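Local coordinates for protein CsuE (Acinetobacter baumannii, PDB 6FJY) that probably serves as the two-domain tip adhesin of archaic chaperone-usher Csu pili, through which the bacterium attaches to surfaces and forms biofilms, at residues Glu53-Ser58 against Glu78-Gly83; Asp124-Val129 against Asp168-Leu173. All coordinates share one frame; numbering follows the deposited sequence.

Contact 1 of 2, residues Glu53-Ser58 against Glu78-Gly83; sequences EQMSNS and EIISLG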
loop_
_atom_site.group_PDB
_atom_site.type_symbol
_atom_site.label_atom_id
_atom_site.label_comp_id
_atom_site.label_asym_id
_atom_site.label_seq_id
_atom_site.Cartn_x
_atom_site.Cartn_y
_atom_site.Cartn_z
ATOM N N GLU D 53 -6.273 -10.547 -29.998
ATOM C CA GLU D 53 -6.955 -9.570 -30.855
ATOM C C GLU D 53 -6.508 -8.166 -30.455
ATOM O O GLU D 53 -5.782 -7.502 -31.198
ATOM C CB GLU D 53 -8.477 -9.726 -30.766
ATOM C CG GLU D 53 -9.072 -10.828 -31.631
ATOM C CD GLU D 53 -10.592 -10.717 -31.741
ATOM O OE1 GLU D 53 -11.197 -10.026 -30.897
ATOM O OE2 GLU D 53 -11.184 -11.309 -32.668
ATOM N N GLN D 54 -6.932 -7.712 -29.276
ATOM C CA GLN D 54 -6.548 -6.412 -28.749
ATOM C C GLN D 54 -5.596 -6.592 -27.578
ATOM O O GLN D 54 -5.804 -7.452 -26.715
ATOM C CB GLN D 54 -7.766 -5.599 -28.306
ATOM C CG GLN D 54 -8.581 -5.042 -29.456
ATOM C CD GLN D 54 -9.521 -3.931 -29.029
ATOM O OE1 GLN D 54 -10.094 -3.971 -27.940
ATOM N NE2 GLN D 54 -9.673 -2.926 -29.885
ATOM N N MET D 55 -4.554 -5.770 -27.553
ATOM C CA MET D 55 -3.561 -5.821 -26.491
ATOM C C MET D 55 -2.939 -4.440 -26.370
ATOM O O MET D 55 -3.024 -3.621 -27.287
ATOM C CB MET D 55 -2.490 -6.879 -26.781
ATOM C CG MET D 55 -1.718 -7.381 -25.573
ATOM S SD MET D 55 -0.283 -8.321 -26.088
ATOM C CE MET D 55 0.427 -7.162 -27.230
ATOM N N SER D 56 -2.316 -4.193 -25.221
ATOM C CA SER D 56 -1.557 -2.966 -25.020
ATOM C C SER D 56 -0.563 -3.208 -23.900
ATOM O O SER D 56 -0.947 -3.657 -22.818
ATOM C CB SER D 56 -2.472 -1.777 -24.680
ATOM O OG SER D 56 -1.745 -0.552 -24.688
ATOM N N ASN D 57 0.709 -2.932 -24.173
ATOM C CA ASN D 57 1.741 -2.941 -23.149
ATOM C C ASN D 57 1.834 -1.610 -22.419
ATOM O O ASN D 57 2.660 -1.471 -21.514
ATOM C CB ASN D 57 3.099 -3.295 -23.766
ATOM C CG ASN D 57 3.128 -4.696 -24.364
ATOM O OD1 ASN D 57 3.144 -5.696 -23.645
ATOM N ND2 ASN D 57 3.148 -4.771 -25.688
ATOM N N SER D 58 0.991 -0.643 -22.773
ATOM C CA SER D 58 1.021 0.697 -22.204
ATOM C C SER D 58 -0.186 0.895 -21.294
ATOM O O SER D 58 -1.329 0.687 -21.719
ATOM C CB SER D 58 1.042 1.757 -23.307
ATOM O OG SER D 58 0.940 3.061 -22.763
ATOM N N GLU D 78 5.758 -17.117 -21.870
ATOM C CA GLU D 78 6.156 -16.610 -23.176
ATOM C C GLU D 78 5.424 -15.312 -23.493
ATOM O O GLU D 78 4.216 -15.191 -23.263
ATOM C CB GLU D 78 5.891 -17.637 -24.278
ATOM C CG GLU D 78 6.848 -18.807 -24.249
ATOM C CD GLU D 78 6.953 -19.502 -25.586
ATOM O OE1 GLU D 78 5.899 -19.861 -26.154
ATOM O OE2 GLU D 78 8.091 -19.681 -26.074
ATOM N N ILE D 79 6.170 -14.354 -24.043
ATOM C CA ILE D 79 5.637 -13.037 -24.372
ATOM C C ILE D 79 4.599 -13.153 -25.482
ATOM O O ILE D 79 4.850 -13.753 -26.536
ATOM C CB ILE D 79 6.780 -12.089 -24.775
ATOM C CG1 ILE D 79 7.761 -11.920 -23.616
ATOM C CG2 ILE D 79 6.238 -10.744 -25.220
ATOM C CD1 ILE D 79 8.717 -10.774 -23.787
ATOM N N ILE D 80 3.433 -12.566 -25.257
ATOM C CA ILE D 80 2.369 -12.533 -26.249
ATOM C C ILE D 80 2.452 -11.219 -27.012
ATOM O O ILE D 80 2.755 -10.157 -26.457
ATOM C CB ILE D 80 0.974 -12.727 -25.609
ATOM C CG1 ILE D 80 0.516 -11.467 -24.882
ATOM C CG2 ILE D 80 1.000 -13.863 -24.613
ATOM C CD1 ILE D 80 -0.923 -11.511 -24.468
ATOM N N SER D 81 2.175 -11.297 -28.305
ATOM C CA SER D 81 2.253 -10.175 -29.219
ATOM C C SER D 81 0.860 -9.855 -29.754
ATOM O O SER D 81 -0.074 -10.654 -29.643
ATOM C CB SER D 81 3.226 -10.506 -30.352
ATOM O OG SER D 81 4.174 -11.461 -29.901
ATOM N N LEU D 82 0.741 -8.676 -30.371
ATOM C CA LEU D 82 -0.569 -8.103 -30.681
ATOM C C LEU D 82 -1.366 -8.941 -31.671
ATOM O O LEU D 82 -2.598 -8.843 -31.710
ATOM C CB LEU D 82 -0.400 -6.684 -31.228
ATOM C CG LEU D 82 -1.651 -5.907 -31.639
ATOM C CD1 LEU D 82 -2.672 -5.896 -30.509
ATOM C CD2 LEU D 82 -1.287 -4.492 -32.046
ATOM N N GLY D 83 -0.704 -9.750 -32.487
ATOM C CA GLY D 83 -1.456 -10.506 -33.466
ATOM C C GLY D 83 -0.826 -11.828 -33.825
ATOM O O GLY D 83 -0.830 -12.224 -34.994
#
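Met55 carries most of this contact, reaching from just beyond strand 47-54 to the loop 78-83 that leads into strand 85-87. Its CG stands anti to the backbone N (chi1 -159°), which sends the thioether over to the loop; a bend at chi3 of 51° turns the methyl toward the loop backbone. SD rests on the ethyl branch of Ile80, 3.5 Å from Ile80 CG1, and CE lies 3.5 Å from Leu82 N. This part is close-packed, since Ile80 is buried and its side chain also touches Tyr50, Val52 and Ile72. Leu82 forms the looser, solvent-facing part: its CD1 comes back alongside the Met55 stem, 3.9 Å from Met55 CB and 3.6 Å from Glu53 O. The side chains of Glu53 and Gln54 start away from the loop: Gln54 packs on strand 119-136, Glu53 makes long, weak ion pairs with Lys128 and Lys130, and both residues face Lys128 in a classic beta bulge. No hydrogen bond joins the segments, and their nearest polar atoms, Glu53 O and Leu82 O at 3.5 Å, are both acceptors. Ile80 is backbone-bonded to Ile72, but between these segments van der Waals contact does the work, with little directional constraint.

Contact 2 of 2, residues Asp124-Val129 against Asp168-Leu173; sequences DSPLKV and DSLGSL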
loop_
_atom_site.group_PDB
_atom_site.type_symbol
_atom_site.label_atom_id
_atom_site.label_comp_id
_atom_site.label_asym_id
_atom_site.label_seq_id
_atom_site.Cartn_x
_atom_site.Cartn_y
_atom_site.Cartn_z
ATOM N N ASP D 124 -4.233 0.757 -22.146
ATOM C CA ASP D 124 -4.813 1.635 -23.152
ATOM C C ASP D 124 -5.804 0.899 -24.040
ATOM O O ASP D 124 -6.715 1.520 -24.594
ATOM C CB ASP D 124 -3.698 2.272 -23.981
ATOM C CG ASP D 124 -2.849 3.220 -23.162
ATOM O OD1 ASP D 124 -3.390 3.802 -22.205
ATOM O OD2 ASP D 124 -1.650 3.375 -23.465
ATOM N N SER D 125 -5.639 -0.413 -24.177
ATOM C CA SER D 125 -6.564 -1.276 -24.874
ATOM C C SER D 125 -6.833 -2.510 -24.026
ATOM O O SER D 125 -5.931 -3.012 -23.344
ATOM C CB SER D 125 -6.017 -1.706 -26.238
ATOM O OG SER D 125 -6.986 -2.460 -26.944
ATOM N N PRO D 126 -8.059 -3.013 -24.042
ATOM C CA PRO D 126 -8.368 -4.228 -23.287
ATOM C C PRO D 126 -7.708 -5.448 -23.911
ATOM O O PRO D 126 -7.244 -5.445 -25.053
ATOM C CB PRO D 126 -9.893 -4.310 -23.355
ATOM C CG PRO D 126 -10.256 -3.527 -24.580
ATOM C CD PRO D 126 -9.250 -2.431 -24.687
ATOM N N LEU D 127 -7.655 -6.509 -23.111
ATOM C CA LEU D 127 -7.129 -7.795 -23.550
ATOM C C LEU D 127 -8.257 -8.602 -24.189
ATOM O O LEU D 127 -9.187 -9.040 -23.501
ATOM C CB LEU D 127 -6.526 -8.540 -22.370
ATOM C CG LEU D 127 -5.221 -9.310 -22.550
ATOM C CD1 LEU D 127 -5.142 -10.419 -21.483
ATOM C CD2 LEU D 127 -5.078 -9.861 -23.943
ATOM N N LYS D 128 -8.171 -8.802 -25.502
ATOM C CA LYS D 128 -9.130 -9.596 -26.257
ATOM C C LYS D 128 -8.396 -10.770 -26.878
ATOM O O LYS D 128 -7.464 -10.582 -27.669
ATOM C CB LYS D 128 -9.818 -8.757 -27.339
ATOM C CG LYS D 128 -10.763 -7.698 -26.791
ATOM C CD LYS D 128 -11.473 -6.946 -27.910
ATOM C CE LYS D 128 -12.364 -7.864 -28.731
ATOM N NZ LYS D 128 -12.973 -7.157 -29.902
ATOM N N VAL D 129 -8.813 -11.977 -26.528
ATOM C CA VAL D 129 -8.163 -13.184 -27.012
ATOM C C VAL D 129 -9.210 -14.102 -27.624
ATOM O O VAL D 129 -10.292 -14.304 -27.058
ATOM C CB VAL D 129 -7.388 -13.911 -25.888
ATOM C CG1 VAL D 129 -6.680 -15.136 -26.434
ATOM C CG2 VAL D 129 -6.379 -12.973 -25.247
ATOM N N ASP D 168 -14.107 -15.764 -27.843
ATOM C CA ASP D 168 -13.415 -14.522 -27.540
ATOM C C ASP D 168 -13.613 -14.143 -26.079
ATOM O O ASP D 168 -14.749 -13.978 -25.625
ATOM C CB ASP D 168 -13.909 -13.404 -28.454
ATOM C CG ASP D 168 -13.688 -13.720 -29.905
ATOM O OD1 ASP D 168 -12.704 -14.434 -30.198
ATOM O OD2 ASP D 168 -14.486 -13.265 -30.752
ATOM N N SER D 169 -12.506 -13.984 -25.359
ATOM C CA SER D 169 -12.496 -13.419 -24.019
ATOM C C SER D 169 -12.137 -11.939 -24.082
ATOM O O SER D 169 -11.534 -11.458 -25.042
ATOM C CB SER D 169 -11.508 -14.162 -23.107
ATOM O OG SER D 169 -10.159 -13.919 -23.458
ATOM N N LEU D 170 -12.533 -11.219 -23.040
ATOM C CA LEU D 170 -12.372 -9.775 -22.958
ATOM C C LEU D 170 -12.189 -9.407 -21.496
ATOM O O LEU D 170 -13.027 -9.754 -20.657
ATOM C CB LEU D 170 -13.592 -9.042 -23.535
ATOM C CG LEU D 170 -13.488 -7.604 -24.066
ATOM C CD1 LEU D 170 -14.888 -7.031 -24.352
ATOM C CD2 LEU D 170 -12.700 -6.666 -23.164
ATOM N N GLY D 171 -11.103 -8.706 -21.195
ATOM C CA GLY D 171 -10.897 -8.209 -19.851
ATOM C C GLY D 171 -10.118 -6.914 -19.871
ATOM O O GLY D 171 -9.394 -6.611 -20.821
ATOM N N SER D 172 -10.278 -6.155 -18.794
ATOM C CA SER D 172 -9.543 -4.922 -18.571
ATOM C C SER D 172 -8.424 -5.168 -17.568
ATOM O O SER D 172 -8.637 -5.803 -16.530
ATOM C CB SER D 172 -10.466 -3.821 -18.057
ATOM O OG SER D 172 -9.707 -2.689 -17.664
ATOM N N LEU D 173 -7.240 -4.663 -17.878
ATOM C CA LEU D 173 -6.079 -4.784 -17.015
ATOM C C LEU D 173 -5.761 -3.421 -16.416
ATOM O O LEU D 173 -5.786 -2.402 -17.116
ATOM C CB LEU D 173 -4.867 -5.317 -17.786
ATOM C CG LEU D 173 -4.712 -6.815 -18.068
ATOM C CD1 LEU D 173 -5.993 -7.455 -18.589
ATOM C CD2 LEU D 173 -3.584 -7.025 -19.063
HETATM O O HOH W 1 -9.270 -11.749 -22.191
#
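Leu127-Val129 and Asp168-Leu173 run antiparallel, their strand axes 4.7 Å apart at closest approach and 171° between directions, with Leu127-Gly171 and Val129-Ser169 as hydrogen-bonded pairs around the non-hydrogen-bonded pair Lys128-Leu170. Each hydrogen-bonded pair closes a two-bond ring: Leu127 N gives to Gly171 O at 2.9 Å and Gly171 N returns to Leu127 O, while Ser169 N reaches Val129 O at 2.8 Å and Val129 N gives to Ser169 O. On one face the stems of Lys128 and Leu170 run alongside each other in the same direction, with Lys128 CG 3.9 Å from Leu170 CG; the CD2 branch of that leucine meets Pro126 CB at 3.7 Å. This ladder is part of the Ig-like beta sandwich of the protein, and Leu127, Val129 and Leu173 on the other face are buried in it. There Leu127 CB approaches Leu173 CD1 at 4.0 Å, and both leucines pack on Phe29 of strand 24-31. Ser169 OG, set between its backbone N and carbonyl carbon (chi1 70°), lies 3.7 Å from Val129 CB. A water links this hydroxyl to Leu127 O, donating to the carbonyl, and the hydroxyl is also hydrogen-bonded to Trp131 NE1, whose N-H can only donate. Near the start of strand 167-184, Asp168 OD1 forms a salt bridge with Lys130 NZ.

How the contacts relate
Contact 1 closes before contact 2 opens along the chain, and their centres lie about 10 Å apart on the same side of the chain's centre. Strand 119-136 is the shared element: it pairs antiparallel with strand 47-54, on which contact 1 begins, and with strand 167-184 in contact 2. The two contacts touch directly, through a probable hydrogen bond from Lys128 N to Gln54 O and another between Ser58 OG and Asp124 OD2. Together they show two ways in which parts of a beta sandwich are joined: a regular ladder within a sheet and an apolar loop contact beside it. Strand 167-184 then runs on toward the second domain of the probable adhesin.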